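Local coordinates for protein cellulase (Xanthomonas axonopodis pv. citri, PDB 4W7W) that probably hydrolyses the beta-1,4-glucosidic bonds of cellulose as a family 5 glycoside hydrolase, binding cellopentaose in a cleft on its (beta/alpha)8 barrel, at residues H224-K229 and E266-N271; M152-G157 and A189-H194. All coordinates share one frame; numbering follows the deposited sequence.

Overall arrangement
Contact 1 pairs the ends of neighbouring strands 219-226 and 262-268, and every residue that touches across it is buried. Contact 2 joins the loops that follow strands 147-150 and 183-186, and is only partly buried. Strand ends and the loops after them are the two kinds of element from which a TIM-barrel cleft is built. The first contact is rich in polar side-chain chemistry, with a carboxylate stacked on an imidazole and hydrogen-bonded by a hydroxyl; in the second one backbone bond joins the loops, with a glutamate hydrogen-bonded to the sugar and an aromatic ring against it. They meet where H224 ND1 is hydrogen-bonded to E154 OE2 (2.6 Å), and both touch the same bound glucose.

Contact 1 (H224-K229 and E266-N271); sequences HQYLDK and EFATAN. With BGC (beta-D-glucopyranose), chain C.
H224-Y226 and E266-A268 run side by side in the same direction, their short axes 4.9 Å apart at closest and inclined by 16°. Q225 N donates to E266 O, while Q225 O is buried without a hydrogen-bond partner and meets F267 through a CA-H...O contact. Farther along the chains separate, and a water bridges the two backbones, accepting from L227 N and donating to A268 O. These adjacent strands of the (beta/alpha)8 barrel are linked as a beta-alpha-beta unit through helix 243-258, and E266 stands at the strand end where family 5 enzymes commonly carry their nucleophilic carboxylate. Its extended chain lies across the H224 imidazole, with E266 CG 3.7 Å from the ring centroid, and the carboxylate continues the stack, its plane 20° from that of the ring. Y226 comes to the same carboxylate nearly at right angles: its OH donates to E266 OE1 over 2.6 Å, on the anti side and 24° out of the carboxylate plane. R67 forms a salt bridge with E266 OE2. A268 CB packs at the tyrosine ring edge, and Y226 CD2 lies 3.6 Å from O6 of the chain C glucose. Beyond the strand ends, L227 CD1 lies 3.8 Å from T269 CG2.

Contact 2 (M152-G157 and A189-H194); sequences MNEPNG and AYTGAH. With BGC (beta-D-glucopyranose), chain C; BGC (beta-D-glucopyranose), chain B.
The sugar-binding cleft of this family 5 barrel is lined here by E154, in the Asn-Glu-Pro sequence N153-P155 that follows strand 147-150, and by Y190 in the loop after strand 183-186. One backbone bond ties the loops together, from Y190 N to P155 O, at 2.8 Å and with an N-H...O angle of 144°. A189, Y190 and T191 all have left-handed helical backbone angles, and Y190 O lies 3.5 Å from E154 CG. The glutamate chain extends past this carbonyl, and E154 OE1 accepts a hydrogen bond from O4 of the chain C glucose at 2.6 Å, consistent with the general acid/base position of the family. E154 OE1 also lies at the edge of the Y190 ring, near its plane. That ring is sandwiched. N156 covers one face, its CB 3.6 Å from the Y190 ring centroid and directly over the centre, with the amide laid almost flat on the ring, the planes 8° apart. Against the opposite face lie two linked glucose units, both displaced toward the rim, in a carbohydrate-aromatic platform. Y190 CD1 is 3.9 Å from C1 of the chain C glucose, and Y190 CE2 is 3.7 Å from C4 of the chain B glucose, whose O2 meets the edge of the H194 imidazole 3.5 Å from H194 CE1.

Contact 1 (H224-K229 and E266-N271)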
ATOM      1  N   HIS A 224      -4.296  -2.926  -5.929  1.00  4.78           N
ATOM      2  CA  HIS A 224      -5.054  -1.691  -5.734  1.00  4.87           C
ATOM      3  C   HIS A 224      -6.264  -1.739  -6.630  1.00  5.02           C
ATOM      4  O   HIS A 224      -6.223  -2.349  -7.694  1.00  5.89           O
ATOM      5  CB  HIS A 224      -4.230  -0.457  -6.093  1.00  5.18           C
ATOM      6  CG  HIS A 224      -3.051  -0.254  -5.194  1.00  4.92           C
ATOM      7  ND1 HIS A 224      -2.218   0.836  -5.298  1.00  5.38           N
ATOM      8  CD2 HIS A 224      -2.578  -1.001  -4.170  1.00  4.86           C
ATOM      9  CE1 HIS A 224      -1.265   0.734  -4.383  1.00  5.43           C
ATOM     10  NE2 HIS A 224      -1.471  -0.362  -3.679  1.00  5.08           N
ATOM     11  N   GLN A 225      -7.358  -1.094  -6.228  1.00  5.38           N
ATOM     12  CA  GLN A 225      -8.542  -1.074  -7.084  1.00  5.71           C
ATOM     13  C   GLN A 225      -9.355   0.185  -6.870  1.00  6.18           C
ATOM     14  O   GLN A 225      -9.884   0.442  -5.796  1.00  6.91           O
ATOM     15  CB  GLN A 225      -9.433  -2.298  -6.861  1.00  6.32           C
ATOM     16  CG  GLN A 225     -10.536  -2.428  -7.902  1.00  6.59           C
ATOM     17  CD  GLN A 225      -9.971  -2.609  -9.285  1.00  6.88           C
ATOM     18  OE1 GLN A 225      -9.187  -3.520  -9.524  1.00  7.37           O
ATOM     19  NE2 GLN A 225     -10.371  -1.756 -10.217  1.00  7.80           N
ATOM     20  N   TYR A 226      -9.466   0.946  -7.951  1.00  6.84           N
ATOM     21  CA  TYR A 226     -10.340   2.113  -8.027  1.00  7.01           C
ATOM     22  C   TYR A 226     -11.452   1.836  -9.034  1.00  7.36           C
ATOM     23  O   TYR A 226     -11.355   0.913  -9.846  1.00  8.95           O
ATOM     24  CB  TYR A 226      -9.508   3.346  -8.398  1.00  7.89           C
ATOM     25  CG  TYR A 226      -8.545   3.753  -7.303  1.00  7.49           C
ATOM     26  CD1 TYR A 226      -8.957   4.555  -6.253  1.00  8.40           C
ATOM     27  CD2 TYR A 226      -7.215   3.331  -7.309  1.00  7.69           C
ATOM     28  CE1 TYR A 226      -8.082   4.931  -5.245  1.00  8.49           C
ATOM     29  CE2 TYR A 226      -6.337   3.708  -6.288  1.00  7.93           C
ATOM     30  CZ  TYR A 226      -6.780   4.517  -5.257  1.00  7.70           C
ATOM     31  OH  TYR A 226      -5.967   4.927  -4.232  1.00  7.87           O
ATOM     32  N   LEU A 227     -12.532   2.609  -8.947  1.00  7.91           N
ATOM     33  CA  LEU A 227     -13.778   2.228  -9.604  1.00  8.96           C
ATOM     34  C   LEU A 227     -14.245   3.189 -10.687  1.00  9.68           C
ATOM     35  O   LEU A 227     -15.346   3.034 -11.207  1.00  9.86           O
ATOM     36  CB  LEU A 227     -14.891   2.062  -8.559  1.00  9.96           C
ATOM     37  CG  LEU A 227     -14.712   1.016  -7.456  1.00 11.24           C
ATOM     38  CD1 LEU A 227     -16.009   0.748  -6.723  1.00 10.45           C
ATOM     39  CD2 LEU A 227     -14.051  -0.261  -7.942  1.00 15.53           C
ATOM     40  N   ASP A 228     -13.430   4.176 -11.023  1.00  9.83           N
ATOM     41  CA  ASP A 228     -13.703   5.023 -12.178  1.00 11.01           C
ATOM     42  C   ASP A 228     -13.324   4.308 -13.497  1.00 11.65           C
ATOM     43  O   ASP A 228     -12.852   3.172 -13.470  1.00 11.63           O
ATOM     44  CB  ASP A 228     -13.090   6.434 -12.009  1.00 12.17           C
ATOM     45  CG  ASP A 228     -11.587   6.442 -11.818  1.00 13.70           C
ATOM     46  OD1 ASP A 228     -10.990   5.396 -11.480  1.00 14.37           O
ATOM     47  OD2 ASP A 228     -11.012   7.547 -11.968  1.00 15.87           O
ATOM     48  N   LYS A 229     -13.577   4.953 -14.647  1.00 12.39           N
ATOM     49  CA  LYS A 229     -13.549   4.264 -15.946  1.00 13.57           C
ATOM     50  C   LYS A 229     -12.229   3.586 -16.253  1.00 12.82           C
ATOM     51  O   LYS A 229     -12.228   2.502 -16.851  1.00 16.48           O
ATOM     52  CB  LYS A 229     -13.908   5.223 -17.095  1.00 16.64           C
ATOM     53  CG  LYS A 229     -13.994   4.572 -18.485  1.00 23.43           C
ATOM     54  CD  LYS A 229     -14.191   5.602 -19.600  1.00 29.39           C
ATOM     55  CE  LYS A 229     -14.640   4.963 -20.916  1.00 35.45           C
ATOM     56  NZ  LYS A 229     -13.639   4.016 -21.490  1.00 36.99           N
ATOM     57  N   GLU A 266      -4.665  -0.095  -1.651  1.00  4.99           N
ATOM     58  CA  GLU A 266      -5.402   1.129  -1.884  1.00  5.24           C
ATOM     59  C   GLU A 266      -6.703   0.791  -2.574  1.00  4.94           C
ATOM     60  O   GLU A 266      -6.750  -0.052  -3.473  1.00  5.73           O
ATOM     61  CB  GLU A 266      -4.681   2.122  -2.794  1.00  5.59           C
ATOM     62  CG  GLU A 266      -3.374   2.639  -2.255  1.00  5.85           C
ATOM     63  CD  GLU A 266      -2.741   3.699  -3.134  1.00  6.28           C
ATOM     64  OE1 GLU A 266      -3.422   4.259  -4.044  1.00  8.10           O
ATOM     65  OE2 GLU A 266      -1.539   3.967  -2.912  1.00  6.53           O
ATOM     66  N   PHE A 267      -7.739   1.523  -2.196  1.00  5.31           N
ATOM     67  CA  PHE A 267      -9.035   1.534  -2.864  1.00  5.49           C
ATOM     68  C   PHE A 267      -9.738   2.753  -2.300  1.00  5.82           C
ATOM     69  O   PHE A 267      -9.391   3.241  -1.233  1.00  6.27           O
ATOM     70  CB  PHE A 267      -9.858   0.252  -2.622  1.00  6.02           C
ATOM     71  CG  PHE A 267     -10.362   0.065  -1.191  1.00  5.93           C
ATOM     72  CD1 PHE A 267      -9.486  -0.131  -0.137  1.00  6.06           C
ATOM     73  CD2 PHE A 267     -11.713   0.074  -0.919  1.00  6.74           C
ATOM     74  CE1 PHE A 267      -9.953  -0.317   1.153  1.00  6.99           C
ATOM     75  CE2 PHE A 267     -12.182  -0.125   0.356  1.00  8.05           C
ATOM     76  CZ  PHE A 267     -11.308  -0.317   1.403  1.00  6.91           C
ATOM     77  N   ALA A 268     -10.733   3.245  -3.022  1.00  6.32           N
ATOM     78  CA  ALA A 268     -11.515   4.391  -2.579  1.00  6.39           C
ATOM     79  C   ALA A 268     -12.765   4.463  -3.406  1.00  6.72           C
ATOM     80  O   ALA A 268     -12.801   3.990  -4.549  1.00  7.73           O
ATOM     81  CB  ALA A 268     -10.747   5.689  -2.741  1.00  7.38           C
ATOM     82  N   THR A 269     -13.767   5.110  -2.829  1.00  6.82           N
ATOM     83  CA  THR A 269     -15.038   5.429  -3.469  1.00  7.18           C
ATOM     84  C   THR A 269     -15.445   6.816  -3.008  1.00  7.77           C
ATOM     85  O   THR A 269     -15.120   7.228  -1.891  1.00  8.52           O
ATOM     86  CB  THR A 269     -16.111   4.383  -3.104  1.00  7.93           C
ATOM     87  OG1 THR A 269     -16.233   4.271  -1.684  1.00  8.16           O
ATOM     88  CG2 THR A 269     -15.769   3.024  -3.673  1.00  8.63           C
ATOM     89  N   ALA A 270     -16.162   7.530  -3.866  1.00  8.69           N
ATOM     90  CA  ALA A 270     -16.618   8.870  -3.538  1.00  8.71           C
ATOM     91  C   ALA A 270     -17.938   8.842  -2.797  1.00  8.48           C
ATOM     92  O   ALA A 270     -18.592   7.804  -2.682  1.00  9.53           O
ATOM     93  CB  ALA A 270     -16.737   9.691  -4.802  1.00 10.47           C
ATOM     94  N   ASN A 271     -18.316  10.005  -2.289  1.00  8.48           N
ATOM     95  CA  ASN A 271     -19.493  10.094  -1.439  1.00  9.14           C
ATOM     96  C   ASN A 271     -20.792  10.299  -2.204  1.00  9.34           C
ATOM     97  O   ASN A 271     -21.339  11.400  -2.240  1.00 10.61           O
ATOM     98  CB  ASN A 271     -19.296  11.232  -0.439  1.00  9.59           C
ATOM     99  CG  ASN A 271     -20.458  11.388   0.501  1.00 11.17           C
ATOM    100  OD1 ASN A 271     -21.099  10.416   0.859  1.00 11.40           O
ATOM    101  ND2 ASN A 271     -20.751  12.615   0.876  1.00 13.68           N
TER
HETATM  102  C2  BGC C   3      -2.497   6.675 -12.151  1.00 17.18           C
HETATM  103  C3  BGC C   3      -1.831   6.666 -10.782  1.00 16.18           C
HETATM  104  C4  BGC C   3      -2.730   6.008  -9.739  1.00 15.52           C
HETATM  105  C5  BGC C   3      -3.198   4.648 -10.241  1.00 14.71           C
HETATM  106  C6  BGC C   3      -4.237   4.035  -9.320  1.00 14.46           C
HETATM  107  C1  BGC C   3      -2.923   5.264 -12.505  1.00 15.43           C
HETATM  108  O2  BGC C   3      -1.602   7.152 -13.162  1.00 20.51           O
HETATM  109  O3  BGC C   3      -1.548   8.008 -10.386  1.00 20.20           O
HETATM  110  O4  BGC C   3      -2.058   5.911  -8.482  1.00 14.46           O
HETATM  111  O5  BGC C   3      -3.825   4.774 -11.516  1.00 14.11           O
HETATM  112  O6  BGC C   3      -4.709   2.789  -9.844  1.00 14.89           O
HETATM  113  O   HOH W   1     -12.428   4.761  -7.165  1.00 11.04           O

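Contact 2 (M152-G157 and A189-H194)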
ATOM      1  N   MET A 152       6.783  -1.790  -2.756  1.00  4.92           N
ATOM      2  CA  MET A 152       6.793  -0.717  -3.735  1.00  4.97           C
ATOM      3  C   MET A 152       5.388  -0.321  -4.107  1.00  4.69           C
ATOM      4  O   MET A 152       4.600  -1.160  -4.548  1.00  5.56           O
ATOM      5  CB  MET A 152       7.496  -1.164  -5.021  1.00  5.46           C
ATOM      6  CG  MET A 152       7.601  -0.089  -6.083  1.00  5.72           C
ATOM      7  SD  MET A 152       8.502   1.391  -5.579  1.00  6.38           S
ATOM      8  CE  MET A 152      10.151   0.710  -5.405  1.00  7.26           C
ATOM      9  N   ASN A 153       5.071   0.958  -4.004  1.00  4.64           N
ATOM     10  CA  ASN A 153       3.770   1.419  -4.452  1.00  4.84           C
ATOM     11  C   ASN A 153       3.691   1.402  -5.974  1.00  5.02           C
ATOM     12  O   ASN A 153       4.474   2.086  -6.637  1.00  5.75           O
ATOM     13  CB  ASN A 153       3.483   2.820  -3.975  1.00  4.95           C
ATOM     14  CG  ASN A 153       2.093   3.246  -4.356  1.00  4.99           C
ATOM     15  OD1 ASN A 153       1.128   2.644  -3.888  1.00  5.47           O
ATOM     16  ND2 ASN A 153       1.968   4.241  -5.207  1.00  5.63           N
ATOM     17  N   GLU A 154       2.712   0.675  -6.514  1.00  5.05           N
ATOM     18  CA  GLU A 154       2.326   0.772  -7.941  1.00  5.08           C
ATOM     19  C   GLU A 154       3.493   0.799  -8.938  1.00  5.07           C
ATOM     20  O   GLU A 154       3.647   1.747  -9.716  1.00  5.35           O
ATOM     21  CB  GLU A 154       1.392   1.962  -8.167  1.00  5.20           C
ATOM     22  CG  GLU A 154       0.114   1.802  -7.371  1.00  5.42           C
ATOM     23  CD  GLU A 154      -0.938   2.838  -7.694  1.00  6.17           C
ATOM     24  OE1 GLU A 154      -0.685   3.698  -8.552  1.00  8.23           O
ATOM     25  OE2 GLU A 154      -2.032   2.772  -7.063  1.00  7.29           O
ATOM     26  N   PRO A 155       4.305  -0.264  -8.965  1.00  5.40           N
ATOM     27  CA  PRO A 155       5.219  -0.392 -10.098  1.00  5.57           C
ATOM     28  C   PRO A 155       4.450  -0.281 -11.416  1.00  5.42           C
ATOM     29  O   PRO A 155       3.322  -0.748 -11.523  1.00  5.79           O
ATOM     30  CB  PRO A 155       5.783  -1.812  -9.948  1.00  5.78           C
ATOM     31  CG  PRO A 155       5.516  -2.211  -8.527  1.00  5.81           C
ATOM     32  CD  PRO A 155       4.232  -1.500  -8.174  1.00  5.61           C
ATOM     33  N   ASN A 156       5.070   0.346 -12.404  1.00  5.88           N
ATOM     34  CA  ASN A 156       4.515   0.444 -13.749  1.00  6.02           C
ATOM     35  C   ASN A 156       5.696   0.781 -14.654  1.00  6.18           C
ATOM     36  O   ASN A 156       6.774   1.114 -14.164  1.00  6.97           O
ATOM     37  CB  ASN A 156       3.436   1.528 -13.806  1.00  6.78           C
ATOM     38  CG  ASN A 156       3.969   2.903 -13.513  1.00  7.63           C
ATOM     39  OD1 ASN A 156       4.131   3.309 -12.334  1.00  9.79           O
ATOM     40  ND2 ASN A 156       4.282   3.621 -14.540  1.00  6.73           N
ATOM     41  N   GLY A 157       5.516   0.659 -15.966  1.00  6.96           N
ATOM     42  CA  GLY A 157       6.605   1.035 -16.869  1.00  7.40           C
ATOM     43  C   GLY A 157       7.761   0.043 -16.847  1.00  7.95           C
ATOM     44  O   GLY A 157       8.896   0.402 -17.175  1.00 10.67           O
ATOM     45  N   ALA A 189       1.910  -2.674 -13.776  1.00  5.72           N
ATOM     46  CA  ALA A 189       0.585  -2.168 -14.199  1.00  6.05           C
ATOM     47  C   ALA A 189      -0.171  -1.540 -13.031  1.00  5.90           C
ATOM     48  O   ALA A 189      -1.393  -1.683 -12.880  1.00  6.33           O
ATOM     49  CB  ALA A 189      -0.246  -3.256 -14.890  1.00  6.63           C
ATOM     50  N   TYR A 190       0.562  -0.795 -12.199  1.00  5.74           N
ATOM     51  CA  TYR A 190      -0.010  -0.094 -11.049  1.00  5.68           C
ATOM     52  C   TYR A 190      -0.658  -1.072 -10.066  1.00  5.53           C
ATOM     53  O   TYR A 190      -1.512  -0.686  -9.274  1.00  5.80           O
ATOM     54  CB  TYR A 190      -0.985   1.006 -11.463  1.00  6.60           C
ATOM     55  CG  TYR A 190      -0.402   2.007 -12.422  1.00  7.25           C
ATOM     56  CD1 TYR A 190       0.247   3.134 -11.969  1.00  8.08           C
ATOM     57  CD2 TYR A 190      -0.533   1.825 -13.787  1.00  8.16           C
ATOM     58  CE1 TYR A 190       0.768   4.051 -12.861  1.00  9.25           C
ATOM     59  CE2 TYR A 190      -0.031   2.734 -14.688  1.00  9.50           C
ATOM     60  CZ  TYR A 190       0.614   3.850 -14.222  1.00  9.70           C
ATOM     61  OH  TYR A 190       1.112   4.768 -15.130  1.00 13.49           O
ATOM     62  N   THR A 191      -0.214  -2.328 -10.126  1.00  5.60           N
ATOM     63  CA  THR A 191      -0.724  -3.432  -9.336  1.00  5.38           C
ATOM     64  C   THR A 191      -2.250  -3.473  -9.246  1.00  5.23           C
ATOM     65  O   THR A 191      -2.836  -3.824  -8.232  1.00  5.37           O
ATOM     66  CB  THR A 191       0.033  -3.533  -7.981  1.00  5.72           C
ATOM     67  OG1 THR A 191       0.007  -4.891  -7.569  1.00  6.08           O
ATOM     68  CG2 THR A 191      -0.436  -2.587  -6.857  1.00  6.07           C
ATOM     69  N   GLY A 192      -2.912  -3.171 -10.353  1.00  5.50           N
ATOM     70  CA  GLY A 192      -4.369  -3.181 -10.353  1.00  5.64           C
ATOM     71  C   GLY A 192      -4.917  -4.586 -10.191  1.00  5.40           C
ATOM     72  O   GLY A 192      -4.501  -5.510 -10.882  1.00  6.04           O
ATOM     73  N   ALA A 193      -5.917  -4.759  -9.330  1.00  5.52           N
ATOM     74  CA  ALA A 193      -6.542  -6.076  -9.232  1.00  5.92           C
ATOM     75  C   ALA A 193      -7.187  -6.455 -10.557  1.00  6.15           C
ATOM     76  O   ALA A 193      -7.084  -7.584 -11.018  1.00  6.97           O
ATOM     77  CB  ALA A 193      -7.575  -6.116  -8.122  1.00  6.40           C
ATOM     78  N   HIS A 194      -7.877  -5.493 -11.148  1.00  6.65           N
ATOM     79  CA  HIS A 194      -8.636  -5.713 -12.372  1.00  7.04           C
ATOM     80  C   HIS A 194      -7.827  -6.296 -13.526  1.00  7.16           C
ATOM     81  O   HIS A 194      -8.368  -7.063 -14.313  1.00  8.37           O
ATOM     82  CB  HIS A 194      -9.317  -4.405 -12.820  1.00  7.28           C
ATOM     83  CG  HIS A 194      -8.353  -3.308 -13.139  1.00  7.61           C
ATOM     84  ND1 HIS A 194      -7.922  -3.053 -14.420  1.00  8.71           N
ATOM     85  CD2 HIS A 194      -7.660  -2.463 -12.332  1.00  7.98           C
ATOM     86  CE1 HIS A 194      -7.033  -2.077 -14.397  1.00  8.82           C
ATOM     87  NE2 HIS A 194      -6.871  -1.691 -13.142  1.00  8.32           N
TER
HETATM   88  C2  BGC C   3      -2.497   6.675 -12.151  1.00 17.18           C
HETATM   89  C3  BGC C   3      -1.831   6.666 -10.782  1.00 16.18           C
HETATM   90  C4  BGC C   3      -2.730   6.008  -9.739  1.00 15.52           C
HETATM   91  C5  BGC C   3      -3.198   4.648 -10.241  1.00 14.71           C
HETATM   92  C6  BGC C   3      -4.237   4.035  -9.320  1.00 14.46           C
HETATM   93  C1  BGC C   3      -2.923   5.264 -12.505  1.00 15.43           C
HETATM   94  O2  BGC C   3      -1.602   7.152 -13.162  1.00 20.51           O
HETATM   95  O3  BGC C   3      -1.548   8.008 -10.386  1.00 20.20           O
HETATM   96  O4  BGC C   3      -2.058   5.911  -8.482  1.00 14.46           O
HETATM   97  O5  BGC C   3      -3.825   4.774 -11.516  1.00 14.11           O
HETATM   98  O6  BGC C   3      -4.709   2.789  -9.844  1.00 14.89           O
HETATM   99  C2  BGC B   2      -4.624   1.948 -15.191  1.00 16.57           C
HETATM  100  C3  BGC B   2      -4.568   3.060 -14.160  1.00 15.26           C
HETATM  101  C4  BGC B   2      -3.511   4.109 -14.536  1.00 15.95           C
HETATM  102  C5  BGC B   2      -3.629   4.571 -15.980  1.00 18.52           C
HETATM  103  C6  BGC B   2      -2.457   5.472 -16.378  1.00 22.53           C
HETATM  104  C1  BGC B   2      -4.701   2.508 -16.600  1.00 18.66           C
HETATM  105  O2  BGC B   2      -5.736   1.079 -14.926  1.00 16.32           O
HETATM  106  O3  BGC B   2      -4.234   2.441 -12.924  1.00 14.45           O
HETATM  107  O4  BGC B   2      -3.614   5.288 -13.734  1.00 16.14           O
HETATM  108  O5  BGC B   2      -3.643   3.442 -16.856  1.00 18.39           O
HETATM  109  O6  BGC B   2      -2.719   6.023 -17.675  1.00 28.26           O